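Local coordinates for hypothetical sugar ABC-transporter sugar binding protein (Arthrobacter globiformis, PDB 7BVT) that binds cyclic alpha-maltosyl-1,6-maltose and probably delivers it, as an extracellular solute-binding protein, to a sugar ABC transporter, at residues N140-M145 against T198-V203; P290-G295 against A366-R371; P182-Y187 against S258-S263. One frame throughout, in Å; residues are numbered along the deposited sequence.

Interaction 1 of 3, residues N140-M145 against T198-V203; sequences NNLGYM and TWNFQV. With GLC (alpha-D-glucopyranose), chain B; GLC (alpha-D-glucopyranose), chain C.
Leu142 on strand 140-145 faces Asn200 on helix 198-203, their CA atoms 7.7 Å apart, where the helix crosses the strand at -70° with 9.9 Å between the two axes. The gap is bridged by side chains alone. Leu142 reaches toward the helix and lays CD1 over one face of the Trp199 indole, a CH-pi contact 3.7 Å from the centroid of the five-membered ring. The same methyl meets Val203 CG2 at 3.7 Å and the amide ND2 of Asn200, whose hydrogen-bond partner is Gln260, so one leucine branch sits among three residues of the helix. Its other branch, CD2, on the same side, lies beyond the rim of the six-membered ring, closest to Trp199 CZ2. The opposite face of the indole receives C6 of the chain B glucose, offset toward the rim, so that Trp199 is sandwiched between leucine and sugar. The indole edge is used as well: Trp199 NE1 donates a nearly straight bond (168°) to O6 of the chain C glucose at 3.1 Å. Asn140 reaches the sugar from the strand. With CG held between its backbone N and carbonyl carbon (chi1 60°), its amide turns OD1 to the Trp199 rim, 3.9 Å from CH2, and aims ND2 at O2 of the chain B glucose, 2.9 Å away. Asp90 and Arg371 also bind the glycan. Aromatic packing against a sugar, with polar groups on its hydroxyls, is common in carbohydrate-binding sites, and here it builds one wall of the glycan pocket, with Leu142 behind the indole.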
loop_
_atom_site.group_PDB
_atom_site.type_symbol
_atom_site.label_atom_id
_atom_site.label_comp_id
_atom_site.label_asym_id
_atom_site.label_seq_id
_atom_site.Cartn_x
_atom_site.Cartn_y
_atom_site.Cartn_z
ATOM N N ASN A 140 -4.220 3.170 0.514
ATOM C CA ASN A 140 -4.272 2.400 1.760
ATOM C C ASN A 140 -2.854 2.388 2.326
ATOM O O ASN A 140 -1.882 2.822 1.641
ATOM C CB ASN A 140 -4.831 1.007 1.519
ATOM C CG ASN A 140 -4.035 0.177 0.538
ATOM O OD1 ASN A 140 -2.842 -0.032 0.740
ATOM N ND2 ASN A 140 -4.700 -0.421 -0.428
ATOM N N ASN A 141 -2.727 1.984 3.574
ATOM C CA ASN A 141 -1.414 1.856 4.208
ATOM C C ASN A 141 -1.481 0.855 5.346
ATOM O O ASN A 141 -2.552 0.324 5.685
ATOM C CB ASN A 141 -0.800 3.216 4.565
ATOM C CG ASN A 141 -1.510 3.924 5.692
ATOM O OD1 ASN A 141 -1.786 3.347 6.760
ATOM N ND2 ASN A 141 -1.742 5.201 5.494
ATOM N N LEU A 142 -0.296 0.469 5.784
ATOM C CA LEU A 142 -0.173 -0.555 6.837
ATOM C C LEU A 142 -0.221 0.131 8.187
ATOM O O LEU A 142 0.451 1.128 8.400
ATOM C CB LEU A 142 1.123 -1.338 6.671
ATOM C CG LEU A 142 1.123 -2.326 5.527
ATOM C CD1 LEU A 142 2.548 -2.865 5.303
ATOM C CD2 LEU A 142 0.221 -3.470 5.803
ATOM N N GLY A 143 -0.933 -0.511 9.091
ATOM C CA GLY A 143 -1.099 -0.032 10.454
ATOM C C GLY A 143 -0.940 -1.164 11.425
ATOM O O GLY A 143 -0.766 -2.323 11.031
ATOM N N TYR A 144 -1.034 -0.821 12.683
ATOM C CA TYR A 144 -0.960 -1.824 13.771
ATOM C C TYR A 144 -2.371 -2.121 14.238
ATOM O O TYR A 144 -3.081 -1.205 14.601
ATOM C CB TYR A 144 -0.087 -1.263 14.899
ATOM C CG TYR A 144 0.039 -2.157 16.103
ATOM C CD1 TYR A 144 0.953 -3.187 16.104
ATOM C CD2 TYR A 144 -0.755 -1.988 17.222
ATOM C CE1 TYR A 144 1.100 -4.049 17.195
ATOM C CE2 TYR A 144 -0.639 -2.846 18.303
ATOM C CZ TYR A 144 0.255 -3.891 18.274
ATOM O OH TYR A 144 0.397 -4.677 19.379
ATOM N N MET A 145 -2.727 -3.385 14.228
ATOM C CA MET A 145 -4.043 -3.832 14.778
ATOM C C MET A 145 -3.781 -4.794 15.920
ATOM O O MET A 145 -2.804 -5.525 15.907
ATOM C CB MET A 145 -4.882 -4.544 13.733
ATOM C CG MET A 145 -5.608 -3.678 12.814
ATOM S SD MET A 145 -6.921 -4.683 12.001
ATOM C CE MET A 145 -7.677 -3.333 11.095
ATOM N N THR A 198 8.142 -8.585 2.037
ATOM C CA THR A 198 8.903 -7.392 1.646
ATOM C C THR A 198 8.189 -6.130 2.119
ATOM O O THR A 198 8.842 -5.266 2.696
ATOM C CB THR A 198 9.145 -7.363 0.139
ATOM O OG1 THR A 198 9.900 -8.528 -0.160
ATOM C CG2 THR A 198 9.815 -6.094 -0.311
ATOM N N TRP A 199 6.902 -5.983 1.861
ATOM C CA TRP A 199 6.238 -4.676 2.067
ATOM C C TRP A 199 5.942 -4.478 3.560
ATOM O O TRP A 199 5.935 -3.330 4.001
ATOM C CB TRP A 199 5.053 -4.530 1.131
ATOM C CG TRP A 199 3.666 -4.607 1.671
ATOM C CD1 TRP A 199 3.076 -5.649 2.321
ATOM C CD2 TRP A 199 2.647 -3.607 1.527
ATOM N NE1 TRP A 199 1.777 -5.331 2.635
ATOM C CE2 TRP A 199 1.482 -4.098 2.149
ATOM C CE3 TRP A 199 2.612 -2.342 0.946
ATOM C CZ2 TRP A 199 0.286 -3.373 2.148
ATOM C CZ3 TRP A 199 1.438 -1.624 0.960
ATOM C CH2 TRP A 199 0.318 -2.109 1.612
ATOM N N ASN A 200 5.816 -5.553 4.329
ATOM C CA ASN A 200 5.755 -5.423 5.806
ATOM C C ASN A 200 7.120 -5.037 6.365
ATOM O O ASN A 200 7.184 -4.183 7.283
ATOM C CB ASN A 200 5.213 -6.715 6.414
ATOM C CG ASN A 200 3.704 -6.801 6.380
ATOM O OD1 ASN A 200 3.128 -7.601 5.616
ATOM N ND2 ASN A 200 3.076 -5.949 7.144
ATOM N N PHE A 201 8.190 -5.646 5.860
ATOM C CA PHE A 201 9.547 -5.330 6.308
ATOM C C PHE A 201 9.924 -3.893 5.955
ATOM O O PHE A 201 10.570 -3.216 6.759
ATOM C CB PHE A 201 10.548 -6.307 5.686
ATOM C CG PHE A 201 11.937 -6.065 6.185
ATOM C CD1 PHE A 201 12.353 -6.529 7.427
ATOM C CD2 PHE A 201 12.816 -5.307 5.449
ATOM C CE1 PHE A 201 13.615 -6.221 7.907
ATOM C CE2 PHE A 201 14.078 -5.042 5.904
ATOM C CZ PHE A 201 14.488 -5.492 7.133
ATOM N N GLN A 202 9.553 -3.419 4.762
ATOM C CA GLN A 202 9.967 -2.070 4.341
ATOM C C GLN A 202 9.510 -1.047 5.390
ATOM O O GLN A 202 10.152 -0.057 5.574
ATOM C CB GLN A 202 9.366 -1.733 2.982
ATOM C CG GLN A 202 10.139 -2.354 1.837
ATOM C CD GLN A 202 9.326 -2.515 0.552
ATOM O OE1 GLN A 202 8.107 -2.431 0.542
ATOM N NE2 GLN A 202 10.040 -2.787 -0.555
ATOM N N VAL A 203 8.348 -1.252 5.991
ATOM C CA VAL A 203 7.836 -0.305 7.021
ATOM C C VAL A 203 8.919 -0.114 8.070
ATOM O O VAL A 203 9.257 1.001 8.393
ATOM C CB VAL A 203 6.573 -0.868 7.680
ATOM C CG1 VAL A 203 6.167 -0.046 8.889
ATOM C CG2 VAL A 203 5.446 -0.976 6.679
HETATM C C1 GLC B . -2.558 -4.190 -0.948
HETATM C C2 GLC B . -2.041 -2.971 -1.648
HETATM C C3 GLC B . -0.996 -3.352 -2.667
HETATM C C4 GLC B . 0.088 -4.176 -1.954
HETATM C C5 GLC B . -0.537 -5.431 -1.360
HETATM C C6 GLC B . 0.520 -6.259 -0.608
HETATM O O2 GLC B . -3.157 -2.250 -2.140
HETATM O O3 GLC B . -0.480 -2.158 -3.278
HETATM O O4 GLC B . 1.099 -4.599 -2.848
HETATM O O5 GLC B . -1.497 -5.032 -0.414
HETATM O O6 GLC B . 0.037 -7.597 -0.509
HETATM C C1 GLC C . 0.864 -8.417 0.385
HETATM C C2 GLC C . 0.616 -9.915 0.139
HETATM C C3 GLC C . -0.859 -10.197 0.418
HETATM C C4 GLC C . -1.244 -9.802 1.856
HETATM C C5 GLC C . -0.726 -8.389 2.247
HETATM C C6 GLC C . -0.564 -8.274 3.744
HETATM O O2 GLC C . 0.940 -10.236 -1.229
HETATM O O3 GLC C . -1.154 -11.589 0.196
HETATM O O4 GLC C . -2.676 -9.860 1.952
HETATM O O5 GLC C . 0.630 -8.136 1.761
HETATM O O6 GLC C . -0.469 -6.881 4.041
#

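Interaction 2 of 3, residues P290-G295 against A366-R371; sequences PATNLG and ADAHAR. With GLC (alpha-D-glucopyranose), chain B.
Asn293 pairs with His369 as a parallel bridge between strand 292-295 and the short strand 368-369. His369 N donates to Thr292 O at 2.8 Å, and His369 O accepts from Leu294 N at 3.0 Å. On the face with Thr292 and Ala368, Leu294 CG presses on Ala368 CB at 3.5 Å, a tight fit, while Thr292 CG2 rests on the same methyl.

Arg371 continues from this pairing into the sugar site. Its CB leads to CG, which packs on Asn293 OD1, and CD passes the same amide, whose plane stands 74° from the guanidinium. Asn293 ND2 itself hydrogen-bonds Trp199 O and Gln202 OE1. A bend at chi3 (-71°) then turns the arginine chain toward the glycan. NE donates to a water that also bonds Arg371 N, Asn293 OD1 and Leu294 O; this four-bonded water probably limits rotation of the head group. NH1 is shared between Leu294 O, 3.1 Å away and 24° out of the guanidinium plane, and O3 of the chain B glucose. NH2 gives a straighter bond to O4 of that glucose at 2.8 Å and also forms a salt bridge with Glu195. Gly295 CA lies 3.3 Å from glucose O3, where a CB would collide with the sugar. Held by a backbone carbonyl, a bound water and a carboxylate, the guanidinium is probably fixed in orientation, presenting two N-H donors to neighbouring hydroxyls of one glucose.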
loop_
_atom_site.group_PDB
_atom_site.type_symbol
_atom_site.label_atom_id
_atom_site.label_comp_id
_atom_site.label_asym_id
_atom_site.label_seq_id
_atom_site.Cartn_x
_atom_site.Cartn_y
_atom_site.Cartn_z
ATOM N N PRO A 290 8.462 7.671 12.402
ATOM C CA PRO A 290 7.254 7.017 11.928
ATOM C C PRO A 290 7.379 6.764 10.418
ATOM O O PRO A 290 7.897 7.589 9.696
ATOM C CB PRO A 290 6.134 8.029 12.228
ATOM C CG PRO A 290 6.747 8.984 13.214
ATOM C CD PRO A 290 8.231 9.037 12.889
ATOM N N ALA A 291 6.876 5.618 9.988
ATOM C CA ALA A 291 6.776 5.307 8.550
ATOM C C ALA A 291 5.728 4.241 8.352
ATOM O O ALA A 291 5.582 3.395 9.214
ATOM C CB ALA A 291 8.100 4.829 7.986
ATOM N N THR A 292 5.164 4.239 7.154
ATOM C CA THR A 292 4.380 3.105 6.667
ATOM C C THR A 292 4.518 2.994 5.147
ATOM O O THR A 292 5.284 3.767 4.563
ATOM C CB THR A 292 2.945 3.181 7.190
ATOM O OG1 THR A 292 2.365 1.924 6.854
ATOM C CG2 THR A 292 2.173 4.317 6.583
ATOM N N ASN A 293 3.835 1.996 4.579
ATOM C CA ASN A 293 3.945 1.620 3.153
ATOM C C ASN A 293 2.580 1.856 2.486
ATOM O O ASN A 293 1.571 1.539 3.114
ATOM C CB ASN A 293 4.340 0.153 3.044
ATOM C CG ASN A 293 5.233 -0.128 1.866
ATOM O OD1 ASN A 293 5.290 0.645 0.910
ATOM N ND2 ASN A 293 5.908 -1.237 1.974
ATOM N N LEU A 294 2.562 2.450 1.302
ATOM C CA LEU A 294 1.336 2.801 0.548
ATOM C C LEU A 294 0.926 1.709 -0.426
ATOM O O LEU A 294 1.746 1.213 -1.183
ATOM C CB LEU A 294 1.538 4.097 -0.208
ATOM C CG LEU A 294 1.621 5.344 0.661
ATOM C CD1 LEU A 294 2.305 6.486 -0.061
ATOM C CD2 LEU A 294 0.225 5.740 1.136
ATOM N N GLY A 295 -0.361 1.391 -0.413
ATOM C CA GLY A 295 -1.005 0.589 -1.461
ATOM C C GLY A 295 -2.080 1.376 -2.149
ATOM O O GLY A 295 -2.247 2.565 -1.854
ATOM N N ALA A 366 0.715 11.123 6.073
ATOM C CA ALA A 366 1.790 12.119 6.139
ATOM C C ALA A 366 3.166 11.461 6.195
ATOM O O ALA A 366 4.132 12.086 5.725
ATOM C CB ALA A 366 1.546 12.992 7.357
ATOM N N ASP A 367 3.271 10.262 6.751
ATOM C CA ASP A 367 4.569 9.575 6.957
ATOM C C ASP A 367 4.744 8.380 6.011
ATOM O O ASP A 367 5.652 7.594 6.235
ATOM C CB ASP A 367 4.661 9.161 8.419
ATOM C CG ASP A 367 4.590 10.343 9.383
ATOM O OD1 ASP A 367 5.309 11.335 9.145
ATOM O OD2 ASP A 367 3.871 10.240 10.363
ATOM N N ALA A 368 3.855 8.203 5.056
ATOM C CA ALA A 368 3.811 6.959 4.280
ATOM C C ALA A 368 4.789 7.089 3.114
ATOM O O ALA A 368 4.941 8.213 2.472
ATOM C CB ALA A 368 2.430 6.676 3.767
ATOM N N HIS A 369 5.460 5.976 2.836
ATOM C CA HIS A 369 6.395 5.859 1.710
ATOM C C HIS A 369 5.762 5.033 0.618
ATOM O O HIS A 369 4.948 4.190 0.940
ATOM C CB HIS A 369 7.684 5.185 2.157
ATOM C CG HIS A 369 8.495 5.916 3.163
ATOM N ND1 HIS A 369 9.837 6.133 2.971
ATOM C CD2 HIS A 369 8.209 6.396 4.399
ATOM C CE1 HIS A 369 10.323 6.789 3.986
ATOM N NE2 HIS A 369 9.377 6.926 4.899
ATOM N N ALA A 370 6.212 5.228 -0.626
ATOM C CA ALA A 370 5.920 4.310 -1.739
ATOM C C ALA A 370 7.153 3.467 -2.060
ATOM O O ALA A 370 8.262 3.989 -1.974
ATOM C CB ALA A 370 5.500 5.083 -2.981
ATOM N N ARG A 371 6.896 2.229 -2.466
ATOM C CA ARG A 371 7.881 1.289 -3.044
ATOM C C ARG A 371 8.538 1.941 -4.245
ATOM O O ARG A 371 8.048 2.917 -4.836
ATOM C CB ARG A 371 7.178 -0.018 -3.330
ATOM C CG ARG A 371 6.974 -0.834 -2.040
ATOM C CD ARG A 371 5.966 -1.946 -2.159
ATOM N NE ARG A 371 4.626 -1.372 -2.261
ATOM C CZ ARG A 371 3.537 -2.056 -2.533
ATOM N NH1 ARG A 371 2.359 -1.433 -2.610
ATOM N NH2 ARG A 371 3.605 -3.367 -2.622
HETATM C C1 GLC B . -2.558 -4.190 -0.948
HETATM C C2 GLC B . -2.041 -2.971 -1.648
HETATM C C3 GLC B . -0.996 -3.352 -2.667
HETATM C C4 GLC B . 0.088 -4.176 -1.954
HETATM C C5 GLC B . -0.537 -5.431 -1.360
HETATM C C6 GLC B . 0.520 -6.259 -0.608
HETATM O O2 GLC B . -3.157 -2.250 -2.140
HETATM O O3 GLC B . -0.480 -2.158 -3.278
HETATM O O4 GLC B . 1.099 -4.599 -2.848
HETATM O O5 GLC B . -1.497 -5.032 -0.414
HETATM O O6 GLC B . 0.037 -7.597 -0.509
HETATM O O HOH W 1 9.306 8.146 7.340
HETATM O O HOH W 2 8.240 10.333 9.822
HETATM O O HOH W 3 4.274 1.327 -1.509
#

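Interaction 3 of 3, residues P182-Y187 against S258-S263; sequences PGYDLY and SAQEGS
Gly183 O accepts a 2.8 Å hydrogen bond from Ser258 OG, in the carbonyl plane and on a lone pair. The serine reaches it because chi1 (57°) sets OG between its own backbone N and carbonyl carbon, which also brings OG to the edge of the Tyr184 ring, 3.3 Å from CD1. One residue on, Asp185 N binds Ser258 O at 2.9 Å, joining the loop to the strand. Tyr184 stretches away from its backbone N (chi1 174°), carrying the ring alongside the strand past Ala259 CA to Gln260. There OH touches Gln260 CG at 3.3 Å, the ring plane standing 72° from the amide. Two waters complete this end: one links Tyr184 OH to Gln260 NE2, while the other joins Asp185 O to Gln260 N and makes a weak bond to the hydroxyl. The extended Gln260 chain hands OE1 to Asn200. Replacing Tyr184 by an alanine would probably leave both waters without their hydroxyl partner and open a gap beside Ser258 and Gln260. Asp185 turns OD2 to the backbone N-H groups of Gly249 and Phe251. Between the two segments, a single backbone bond, a serine hydroxyl and bridging waters thus hold loop to strand, mainly by polar contacts.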
loop_
_atom_site.group_PDB
_atom_site.type_symbol
_atom_site.label_atom_id
_atom_site.label_comp_id
_atom_site.label_asym_id
_atom_site.label_seq_id
_atom_site.Cartn_x
_atom_site.Cartn_y
_atom_site.Cartn_z
ATOM N N PRO A 182 0.970 -16.124 20.494
ATOM C CA PRO A 182 1.882 -15.137 19.909
ATOM C C PRO A 182 1.369 -13.735 20.224
ATOM O O PRO A 182 0.158 -13.497 20.077
ATOM C CB PRO A 182 1.833 -15.377 18.386
ATOM C CG PRO A 182 1.191 -16.731 18.237
ATOM C CD PRO A 182 0.306 -16.903 19.453
ATOM N N GLY A 183 2.277 -12.833 20.632
ATOM C CA GLY A 183 1.921 -11.454 20.976
ATOM C C GLY A 183 1.755 -10.627 19.721
ATOM O O GLY A 183 1.092 -9.602 19.798
ATOM N N TYR A 184 2.403 -11.041 18.626
ATOM C CA TYR A 184 2.489 -10.201 17.399
ATOM C C TYR A 184 2.786 -11.119 16.205
ATOM O O TYR A 184 3.786 -11.847 16.274
ATOM C CB TYR A 184 3.553 -9.129 17.584
ATOM C CG TYR A 184 3.839 -8.309 16.353
ATOM C CD1 TYR A 184 2.885 -7.445 15.808
ATOM C CD2 TYR A 184 5.092 -8.332 15.777
ATOM C CE1 TYR A 184 3.172 -6.677 14.687
ATOM C CE2 TYR A 184 5.391 -7.540 14.669
ATOM C CZ TYR A 184 4.441 -6.696 14.140
ATOM O OH TYR A 184 4.715 -5.964 13.015
ATOM N N ASP A 185 2.003 -11.048 15.133
ATOM C CA ASP A 185 2.287 -11.878 13.932
ATOM C C ASP A 185 3.292 -11.134 13.051
ATOM O O ASP A 185 3.054 -9.941 12.785
ATOM C CB ASP A 185 1.026 -12.157 13.104
ATOM C CG ASP A 185 0.025 -13.097 13.739
ATOM O OD1 ASP A 185 0.254 -13.528 14.881
ATOM O OD2 ASP A 185 -0.963 -13.362 13.058
ATOM N N LEU A 186 4.273 -11.861 12.522
ATOM C CA LEU A 186 5.131 -11.361 11.427
ATOM C C LEU A 186 4.793 -12.100 10.152
ATOM O O LEU A 186 4.469 -13.321 10.186
ATOM C CB LEU A 186 6.605 -11.543 11.765
ATOM C CG LEU A 186 7.161 -10.549 12.751
ATOM C CD1 LEU A 186 8.512 -11.051 13.179
ATOM C CD2 LEU A 186 7.195 -9.142 12.142
ATOM N N TYR A 187 4.888 -11.376 9.030
ATOM C CA TYR A 187 4.623 -11.955 7.699
ATOM C C TYR A 187 5.943 -12.531 7.209
ATOM O O TYR A 187 6.709 -11.840 6.549
ATOM C CB TYR A 187 3.988 -10.909 6.784
ATOM C CG TYR A 187 3.131 -11.497 5.700
ATOM C CD1 TYR A 187 3.697 -12.261 4.680
ATOM C CD2 TYR A 187 1.761 -11.327 5.714
ATOM C CE1 TYR A 187 2.920 -12.834 3.696
ATOM C CE2 TYR A 187 0.968 -11.884 4.721
ATOM C CZ TYR A 187 1.556 -12.640 3.718
ATOM O OH TYR A 187 0.800 -13.226 2.736
ATOM N N SER A 258 -1.642 -9.310 17.963
ATOM C CA SER A 258 -1.527 -8.098 17.108
ATOM C C SER A 258 -0.865 -8.475 15.789
ATOM O O SER A 258 -0.383 -9.581 15.668
ATOM C CB SER A 258 -0.761 -7.018 17.770
ATOM O OG SER A 258 0.566 -7.453 18.148
ATOM N N ALA A 259 -0.895 -7.536 14.844
ATOM C CA ALA A 259 -0.295 -7.730 13.502
ATOM C C ALA A 259 -0.255 -6.386 12.803
ATOM O O ALA A 259 -1.102 -5.527 13.064
ATOM C CB ALA A 259 -1.097 -8.740 12.707
ATOM N N GLN A 260 0.671 -6.238 11.853
ATOM C CA GLN A 260 0.509 -5.157 10.860
ATOM C C GLN A 260 -0.618 -5.554 9.920
ATOM O O GLN A 260 -0.648 -6.710 9.458
ATOM C CB GLN A 260 1.802 -4.918 10.088
ATOM C CG GLN A 260 2.805 -4.208 10.925
ATOM C CD GLN A 260 4.140 -3.916 10.283
ATOM O OE1 GLN A 260 4.445 -4.279 9.107
ATOM N NE2 GLN A 260 4.944 -3.249 11.079
ATOM N N GLU A 261 -1.549 -4.635 9.707
ATOM C CA GLU A 261 -2.713 -4.850 8.842
ATOM C C GLU A 261 -2.939 -3.620 7.971
ATOM O O GLU A 261 -2.863 -2.480 8.448
ATOM C CB GLU A 261 -3.966 -5.171 9.681
ATOM C CG GLU A 261 -3.861 -6.527 10.375
ATOM C CD GLU A 261 -4.011 -7.766 9.537
ATOM O OE1 GLU A 261 -4.240 -7.662 8.305
ATOM O OE2 GLU A 261 -3.938 -8.888 10.141
ATOM N N GLY A 262 -3.385 -3.890 6.739
ATOM C CA GLY A 262 -3.777 -2.803 5.844
ATOM C C GLY A 262 -5.052 -2.152 6.266
ATOM O O GLY A 262 -5.862 -2.761 6.978
ATOM N N SER A 263 -5.224 -0.892 5.888
ATOM C CA SER A 263 -6.357 -0.044 6.303
ATOM C C SER A 263 -7.665 -0.684 5.813
ATOM O O SER A 263 -8.705 -0.441 6.457
ATOM C CB SER A 263 -6.203 1.387 5.795
ATOM O OG SER A 263 -5.963 1.356 4.404
HETATM O O HOH W 4 3.185 -7.715 11.248
HETATM O O HOH W 5 4.373 -3.271 13.861
HETATM O O HOH W 6 -0.334 -12.153 17.324
#

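Overall arrangement
All three contacts reach one mixed sheet, in which strand 140-147 has both strand 292-301 and strand 258-262 as neighbours. Interactions 1 and 2 share the chain B glucose and join through hydrogen bonds from Thr292 OG1 to Leu142 O and from Asn293 ND2 to Gln202 OE1, their centres about 8 Å apart. Interaction 3 is tied to interaction 1 by Gly143 O to Glu261 N and by the Asn200–Gln260 bond, but does not touch interaction 2, about 17 Å away between centres. Interactions 1 and 3 are buried, interaction 2 partly so. Apolar and sugar contacts dominate the first, backbone pairing and charge the second, and water-mediated polar packing the third, farthest from the chain centre.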